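Local coordinates for protein ethyl acetate hydrolase (Pseudomonas veronii, PDB 5EFZ) that hydrolyses ethyl acetate and other short acetate esters, a step in the breakdown of short-chain methyl ketones, using an alpha/beta-hydrolase fold, at residues A259-P263 and N264-T268; A120-I124 and G125-S129; L103-A107 and S108-G112. All coordinates share one frame; numbering follows the deposited sequence.

In the fold
Along the chain interaction 3 comes first, then interaction 2, then interaction 1. The first two share the long connection from strand 92-96 of the central sheet to helix 124-139: interaction 3 is a turn within it, interaction 2 the start of that helix. Interaction 1 begins helix 263-274, in the mainly helical region between strands 170-174 and 296-300. The centre of interaction 3 lies about 12 Å from that of interaction 1 and about 14 Å from that of interaction 2. The centres of interactions 1 and 2 are about 17 Å apart. Asn-265 ND2 probably bonds to Ser-108 OG, joining helix 263-274 to the turn; further along, the same helix packs on interaction 2. One helix of this helical region thus meets two points of a single loop connection.

Interaction 1: residues A259-P263 and N264-T268; sequences APMDP and NNLLT. With EDO (1,2-ethanediol), chain L.
Asp-262 caps the N-terminus of helix 263-274 by accepting from Asn-265, a local contact where the chain leaves the loop after helix 246-258 and starts to coil again. Asp-262 is the N-cap residue, and its OD2 takes the backbone N of Asn-265 at 3.0 Å. The donor comes to the anti side of the carboxylate, 33° out of its plane. With chi1 at -179° CG lies beside the carbonyl carbon, which swings OD2 over the first helical amides. The other oxygen, OD1, is bonded to Tyr-206 OH, so the group is held at both ends and is unlikely to rotate easily. A water adds a further grip, donating to Asp-262 OD2 and accepting from Asn-264 ND2, whose amide also bonds to Gly-204 O. A negative charge at this end of the helix would probably be favoured by the helix dipole.

Two backbone bonds start the helix: Leu-266 N reaches Asp-262 O at 3.1 Å, and Leu-267 N reaches Pro-263 O at 3.0 Å. Pro-263 stands in the first turn, where a proline's missing N-H costs no helical bond. Before the cap, Met-261 sets off toward the helix and its extended chain then leads away, SD passing Leu-266 CD2 at 4.1 Å, the two side chains crossing at about a right angle. Together with the cap this residue spacing is that of a hydrophobic staple, which brackets the helix start with an apolar pair. On the flank of Asn-264 an ethanediol donates through O1 to its backbone O.

Around this turn, Ile-195 of helix 182-196 covers Pro-263 and Leu-266, while Ile-192 and Thr-196 of the same helix meet Leu-267; Asn-265 faces the 103-112 loop.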
loop_
_atom_site.group_PDB
_atom_site.type_symbol
_atom_site.label_atom_id
_atom_site.label_comp_id
_atom_site.label_asym_id
_atom_site.label_seq_id
_atom_site.Cartn_x
_atom_site.Cartn_y
_atom_site.Cartn_z
ATOM N N ALA A 259 -10.045 11.424 -13.605
ATOM C CA ALA A 259 -10.241 11.454 -15.070
ATOM C C ALA A 259 -10.085 12.835 -15.748
ATOM O O ALA A 259 -9.525 12.914 -16.837
ATOM C CB ALA A 259 -11.637 10.875 -15.441
ATOM N N PRO A 260 -10.628 13.910 -15.153
ATOM C CA PRO A 260 -10.548 15.161 -15.927
ATOM C C PRO A 260 -9.292 15.986 -15.655
ATOM O O PRO A 260 -9.212 17.129 -16.151
ATOM C CB PRO A 260 -11.784 15.932 -15.451
ATOM C CG PRO A 260 -11.859 15.546 -13.981
ATOM C CD PRO A 260 -11.456 14.078 -13.933
ATOM N N MET A 261 -8.349 15.445 -14.879
ATOM C CA MET A 261 -7.226 16.247 -14.376
ATOM C C MET A 261 -6.066 16.251 -15.360
ATOM O O MET A 261 -5.999 15.415 -16.252
ATOM C CB MET A 261 -6.762 15.741 -13.013
ATOM C CG MET A 261 -7.874 15.867 -11.936
ATOM S SD MET A 261 -7.201 15.542 -10.312
ATOM C CE MET A 261 -8.638 15.882 -9.274
ATOM N N ASP A 262 -5.167 17.220 -15.206
ATOM C CA ASP A 262 -4.084 17.379 -16.169
ATOM C C ASP A 262 -2.831 16.621 -15.718
ATOM O O ASP A 262 -2.320 16.877 -14.642
ATOM C CB ASP A 262 -3.736 18.852 -16.337
ATOM C CG ASP A 262 -2.622 19.055 -17.348
ATOM O OD1 ASP A 262 -2.869 18.744 -18.545
ATOM O OD2 ASP A 262 -1.528 19.536 -16.944
ATOM N N PRO A 263 -2.328 15.700 -16.546
ATOM C CA PRO A 263 -1.152 14.910 -16.148
ATOM C C PRO A 263 0.062 15.781 -15.774
ATOM O O PRO A 263 0.691 15.492 -14.748
ATOM C CB PRO A 263 -0.856 14.065 -17.406
ATOM C CG PRO A 263 -2.192 13.878 -18.066
ATOM C CD PRO A 263 -2.970 15.177 -17.773
ATOM N N ASN A 264 0.368 16.830 -16.545
ATOM C CA ASN A 264 1.529 17.659 -16.194
ATOM C C ASN A 264 1.341 18.316 -14.820
ATOM O O ASN A 264 2.276 18.348 -14.009
ATOM C CB ASN A 264 1.802 18.728 -17.243
ATOM C CG ASN A 264 2.403 18.137 -18.518
ATOM O OD1 ASN A 264 3.124 17.131 -18.470
ATOM N ND2 ASN A 264 2.064 18.721 -19.646
ATOM N N ASN A 265 0.151 18.839 -14.540
ATOM C CA ASN A 265 -0.080 19.397 -13.182
ATOM C C ASN A 265 0.072 18.364 -12.044
ATOM O O ASN A 265 0.646 18.647 -10.966
ATOM C CB ASN A 265 -1.473 20.032 -13.087
ATOM C CG ASN A 265 -1.618 21.274 -13.932
ATOM O OD1 ASN A 265 -0.627 21.861 -14.425
ATOM N ND2 ASN A 265 -2.878 21.681 -14.145
ATOM N N LEU A 266 -0.446 17.160 -12.238
ATOM C CA LEU A 266 -0.286 16.129 -11.220
ATOM C C LEU A 266 1.210 15.825 -10.978
ATOM O O LEU A 266 1.634 15.629 -9.825
ATOM C CB LEU A 266 -1.035 14.836 -11.623
ATOM C CG LEU A 266 -2.559 14.987 -11.691
ATOM C CD1 LEU A 266 -3.203 13.668 -12.150
ATOM C CD2 LEU A 266 -3.109 15.376 -10.313
ATOM N N LEU A 267 1.998 15.784 -12.045
ATOM C CA LEU A 267 3.436 15.491 -11.908
ATOM C C LEU A 267 4.153 16.638 -11.173
ATOM O O LEU A 267 5.078 16.401 -10.381
ATOM C CB LEU A 267 4.081 15.258 -13.288
ATOM C CG LEU A 267 3.569 14.028 -14.067
ATOM C CD1 LEU A 267 4.391 13.871 -15.360
ATOM C CD2 LEU A 267 3.639 12.761 -13.251
ATOM N N THR A 268 3.721 17.877 -11.406
ATOM C CA THR A 268 4.303 19.009 -10.667
ATOM C C THR A 268 4.056 18.849 -9.167
ATOM O O THR A 268 4.959 19.044 -8.356
ATOM C CB THR A 268 3.720 20.370 -11.147
ATOM O OG1 THR A 268 4.000 20.519 -12.545
ATOM C CG2 THR A 268 4.341 21.554 -10.423
HETATM C C1 EDO L . 5.314 19.727 -15.836
HETATM O O1 EDO L . 5.269 18.666 -14.846
HETATM C C2 EDO L . 6.726 20.239 -16.167
HETATM O O2 EDO L . 7.756 19.943 -15.202
HETATM O O HOH W 1 -0.152 20.867 -19.104
#

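Interaction 2: residues A120-I124 and G125-S129; sequences ANVRI and GDDVS
Asp-126 OD2 accepts from Arg-123 N at 2.8 Å in a nearly straight bond (171°), one half of a capping box at the start of helix 124-139. Arg-123 is the N-cap, and the aspartate three residues on reaches back to its amide. An arginine side chain cannot return the favour by accepting, so the box stays half made. The amide meets OD2 on its anti side, 26° out of the carboxylate plane. A water also donates to OD2, at 2.6 Å, and ties it to Asn-121 O, while Asp-126 OD1 is taken by Glu-36 N. The guanidinium of Arg-123 turns away to a salt bridge with Glu-37.

The backbone bonds to Arg-123 O from Asp-126 N and Asp-127 N are both weak; the regular helical pattern is clearer in Val-128 N to Ile-124 O at 3.1 Å. Asp-127 forms a salt bridge with Lys-272 of helix 263-274. Ile-124, its side chain about 9 Å from that of Ser-151, the inferred nucleophile, touches Gln-155 of helix 152-163. Beside the cap, CG1 of Val-122, anti to the backbone N (chi1 180°), rests against Asp-126 CB at 3.7 Å.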
loop_
_atom_site.group_PDB
_atom_site.type_symbol
_atom_site.label_atom_id
_atom_site.label_comp_id
_atom_site.label_asym_id
_atom_site.label_seq_id
_atom_site.Cartn_x
_atom_site.Cartn_y
_atom_site.Cartn_z
ATOM N N ALA A 120 8.485 24.558 -14.317
ATOM C CA ALA A 120 9.633 24.382 -13.425
ATOM C C ALA A 120 9.345 23.396 -12.298
ATOM O O ALA A 120 8.191 23.102 -11.990
ATOM C CB ALA A 120 10.057 25.739 -12.829
ATOM N N ASN A 121 10.411 22.872 -11.696
ATOM C CA ASN A 121 10.270 22.052 -10.504
ATOM C C ASN A 121 10.018 22.988 -9.329
ATOM O O ASN A 121 10.871 23.799 -9.004
ATOM C CB ASN A 121 11.525 21.203 -10.287
ATOM C CG ASN A 121 11.650 20.101 -11.311
ATOM O OD1 ASN A 121 10.644 19.555 -11.770
ATOM N ND2 ASN A 121 12.875 19.763 -11.669
ATOM N N VAL A 122 8.825 22.895 -8.739
ATOM C CA VAL A 122 8.437 23.769 -7.642
ATOM C C VAL A 122 8.500 22.994 -6.313
ATOM O O VAL A 122 8.098 21.823 -6.241
ATOM C CB VAL A 122 7.027 24.328 -7.872
ATOM C CG1 VAL A 122 6.596 25.252 -6.729
ATOM C CG2 VAL A 122 6.974 25.086 -9.210
ATOM N N ARG A 123 9.034 23.634 -5.280
ATOM C CA ARG A 123 9.152 23.008 -3.969
ATOM C C ARG A 123 8.114 23.578 -2.987
ATOM O O ARG A 123 7.570 24.676 -3.203
ATOM C CB ARG A 123 10.577 23.197 -3.388
ATOM C CG ARG A 123 11.678 22.359 -4.089
ATOM C CD ARG A 123 13.055 22.612 -3.437
ATOM N NE ARG A 123 14.094 21.753 -4.037
ATOM C CZ ARG A 123 14.385 20.513 -3.638
ATOM N NH1 ARG A 123 13.726 19.946 -2.638
ATOM N NH2 ARG A 123 15.356 19.838 -4.253
ATOM N N ILE A 124 7.863 22.830 -1.913
ATOM C CA ILE A 124 6.983 23.300 -0.835
ATOM C C ILE A 124 7.406 24.700 -0.377
ATOM O O ILE A 124 6.555 25.579 -0.170
ATOM C CB ILE A 124 7.007 22.333 0.355
ATOM C CG1 ILE A 124 6.403 20.965 -0.037
ATOM C CG2 ILE A 124 6.270 22.934 1.572
ATOM C CD1 ILE A 124 4.897 20.975 -0.301
ATOM N N GLY A 125 8.716 24.924 -0.259
ATOM C CA GLY A 125 9.200 26.232 0.180
ATOM C C GLY A 125 8.826 27.370 -0.770
ATOM O O GLY A 125 8.650 28.525 -0.339
ATOM N N ASP A 126 8.715 27.072 -2.069
ATOM C CA ASP A 126 8.292 28.097 -3.025
ATOM C C ASP A 126 6.841 28.505 -2.771
ATOM O O ASP A 126 6.538 29.682 -2.784
ATOM C CB ASP A 126 8.465 27.597 -4.478
ATOM C CG ASP A 126 9.923 27.271 -4.818
ATOM O OD1 ASP A 126 10.820 28.082 -4.481
ATOM O OD2 ASP A 126 10.175 26.198 -5.437
ATOM N N ASP A 127 5.939 27.541 -2.552
ATOM C CA ASP A 127 4.567 27.872 -2.150
ATOM C C ASP A 127 4.502 28.756 -0.903
ATOM O O ASP A 127 3.758 29.752 -0.848
ATOM C CB ASP A 127 3.766 26.601 -1.881
ATOM C CG ASP A 127 3.317 25.915 -3.175
ATOM O OD1 ASP A 127 2.480 26.497 -3.892
ATOM O OD2 ASP A 127 3.778 24.789 -3.462
ATOM N N VAL A 128 5.275 28.395 0.108
ATOM C CA VAL A 128 5.200 29.134 1.382
ATOM C C VAL A 128 5.740 30.544 1.217
ATOM O O VAL A 128 5.175 31.511 1.748
ATOM C CB VAL A 128 5.923 28.345 2.486
ATOM C CG1 VAL A 128 6.041 29.163 3.818
ATOM C CG2 VAL A 128 5.112 27.039 2.741
ATOM N N SER A 129 6.814 30.683 0.448
ATOM C CA SER A 129 7.343 32.024 0.178
ATOM C C SER A 129 6.326 32.879 -0.594
ATOM O O SER A 129 6.101 34.053 -0.253
ATOM C CB SER A 129 8.672 31.936 -0.582
ATOM O OG SER A 129 9.137 33.241 -0.911
HETATM O O HOH W 2 12.014 25.099 -6.880
#

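Interaction 3: residues L103-A107 and S108-G112; sequences LSSSA and SNTGG. With EDO (1,2-ethanediol), chain G.
A type I beta turn from Ser-106 to Asn-109, with Ala-107 and Ser-108 at its corners, organises this part of the connection between strand 92-96 and helix 124-139. Asn-109 N closes it on Ser-106 O at 3.2 Å. The asparagine side chain then folds back over the turn. Its CG sits between the backbone N and the carbonyl carbon (chi1 61°), the crowded position, and from there the amide uses both ends. OD1 accepts Ser-106 N at 2.8 Å, while ND2 gives a nearly straight bond of 3.1 Å to Ser-104 O. That carbonyl oxygen lies in the amide plane of Asn-109, although the donor stands well above the carbonyl's own plane. Ser-106 OG approaches Ser-104 O from the opposite face at 2.6 Å, so one oxygen is gripped by two donors.

Ser-106 O is treated alike. Thr-110 OG1 donates to it at 2.8 Å, and Asn-109 N comes from the other face of the carbonyl. A water donates to Thr-110 OG1 and also meets Ser-105 OG, whose hydroxyl is bonded to Leu-45 N as well. A valine in place of Thr-110 would probably cost Ser-106 O one of its two donors and leave this water without its mate on the threonine side. A second water joins Ala-107 O to Thr-110 O, donating to both.

At the start of the segment an ethanediol donates through its O2 to Leu-103 O at 2.6 Å. Ser-104 OG binds back to Asn-97 and Ala-47, fixing the loop beside strand 45-51, and Phe-119 covers Ala-107 and Thr-110. What results is a type I turn whose last residue, an asparagine, ties the preceding loop through both ends of its side-chain amide.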
loop_
_atom_site.group_PDB
_atom_site.type_symbol
_atom_site.label_atom_id
_atom_site.label_comp_id
_atom_site.label_asym_id
_atom_site.label_seq_id
_atom_site.Cartn_x
_atom_site.Cartn_y
_atom_site.Cartn_z
ATOM N N LEU A 103 -5.050 25.982 -10.966
ATOM C CA LEU A 103 -5.724 27.265 -10.713
ATOM C C LEU A 103 -4.700 28.378 -10.534
ATOM O O LEU A 103 -4.743 29.398 -11.233
ATOM C CB LEU A 103 -6.641 27.172 -9.486
ATOM C CG LEU A 103 -7.824 26.192 -9.633
ATOM C CD1 LEU A 103 -8.737 26.319 -8.440
ATOM C CD2 LEU A 103 -8.579 26.412 -10.948
ATOM N N SER A 104 -3.773 28.192 -9.601
ATOM C CA SER A 104 -2.600 29.054 -9.534
ATOM C C SER A 104 -1.718 28.771 -10.773
ATOM O O SER A 104 -1.982 27.834 -11.520
ATOM C CB SER A 104 -1.812 28.800 -8.240
ATOM O OG SER A 104 -2.581 29.186 -7.100
ATOM N N SER A 105 -0.666 29.569 -10.964
ATOM C CA SER A 105 0.263 29.368 -12.084
ATOM C C SER A 105 0.717 27.930 -12.142
ATOM O O SER A 105 1.184 27.401 -11.151
ATOM C CB SER A 105 1.479 30.284 -11.946
ATOM O OG SER A 105 1.108 31.620 -12.196
ATOM N N SER A 106 0.586 27.308 -13.312
ATOM C CA SER A 106 0.808 25.888 -13.473
ATOM C C SER A 106 1.230 25.560 -14.913
ATOM O O SER A 106 1.142 26.406 -15.806
ATOM C CB SER A 106 -0.470 25.095 -13.138
ATOM O OG SER A 106 -0.983 25.422 -11.848
ATOM N N ALA A 107 1.683 24.336 -15.125
ATOM C CA ALA A 107 2.023 23.861 -16.480
ATOM C C ALA A 107 0.855 24.100 -17.441
ATOM O O ALA A 107 1.049 24.424 -18.618
ATOM C CB ALA A 107 2.388 22.334 -16.444
ATOM N N SER A 108 -0.366 23.955 -16.929
ATOM C CA SER A 108 -1.527 23.967 -17.816
ATOM C C SER A 108 -2.010 25.360 -18.194
ATOM O O SER A 108 -2.870 25.487 -19.054
ATOM C CB SER A 108 -2.693 23.203 -17.187
ATOM O OG SER A 108 -3.128 23.837 -15.986
ATOM N N ASN A 109 -1.460 26.406 -17.590
ATOM C CA ASN A 109 -1.972 27.745 -17.861
ATOM C C ASN A 109 -0.885 28.822 -17.949
ATOM O O ASN A 109 -1.199 30.015 -17.923
ATOM C CB ASN A 109 -3.010 28.127 -16.785
ATOM C CG ASN A 109 -2.419 28.156 -15.376
ATOM O OD1 ASN A 109 -1.228 28.417 -15.207
ATOM N ND2 ASN A 109 -3.267 27.914 -14.345
ATOM N N THR A 110 0.383 28.417 -18.060
ATOM C CA THR A 110 1.467 29.390 -18.129
ATOM C C THR A 110 2.130 29.351 -19.518
ATOM O O THR A 110 2.213 28.283 -20.136
ATOM C CB THR A 110 2.519 29.145 -17.024
ATOM O OG1 THR A 110 1.868 29.129 -15.734
ATOM C CG2 THR A 110 3.578 30.245 -17.031
ATOM N N GLY A 111 2.564 30.504 -20.019
ATOM C CA GLY A 111 3.155 30.538 -21.353
ATOM C C GLY A 111 4.664 30.620 -21.302
ATOM O O GLY A 111 5.263 30.347 -20.265
ATOM N N GLY A 112 5.296 31.019 -22.411
ATOM C CA GLY A 112 6.743 31.170 -22.424
ATOM C C GLY A 112 7.438 29.833 -22.193
ATOM O O GLY A 112 6.931 28.774 -22.584
HETATM C C1 EDO G . -7.416 28.526 -14.793
HETATM O O1 EDO G . -8.469 29.131 -14.022
HETATM C C2 EDO G . -6.196 29.438 -14.808
HETATM O O2 EDO G . -5.979 29.962 -13.487
HETATM O O HOH W 3 0.749 31.526 -15.013
HETATM O O HOH W 4 0.284 26.442 -20.909
#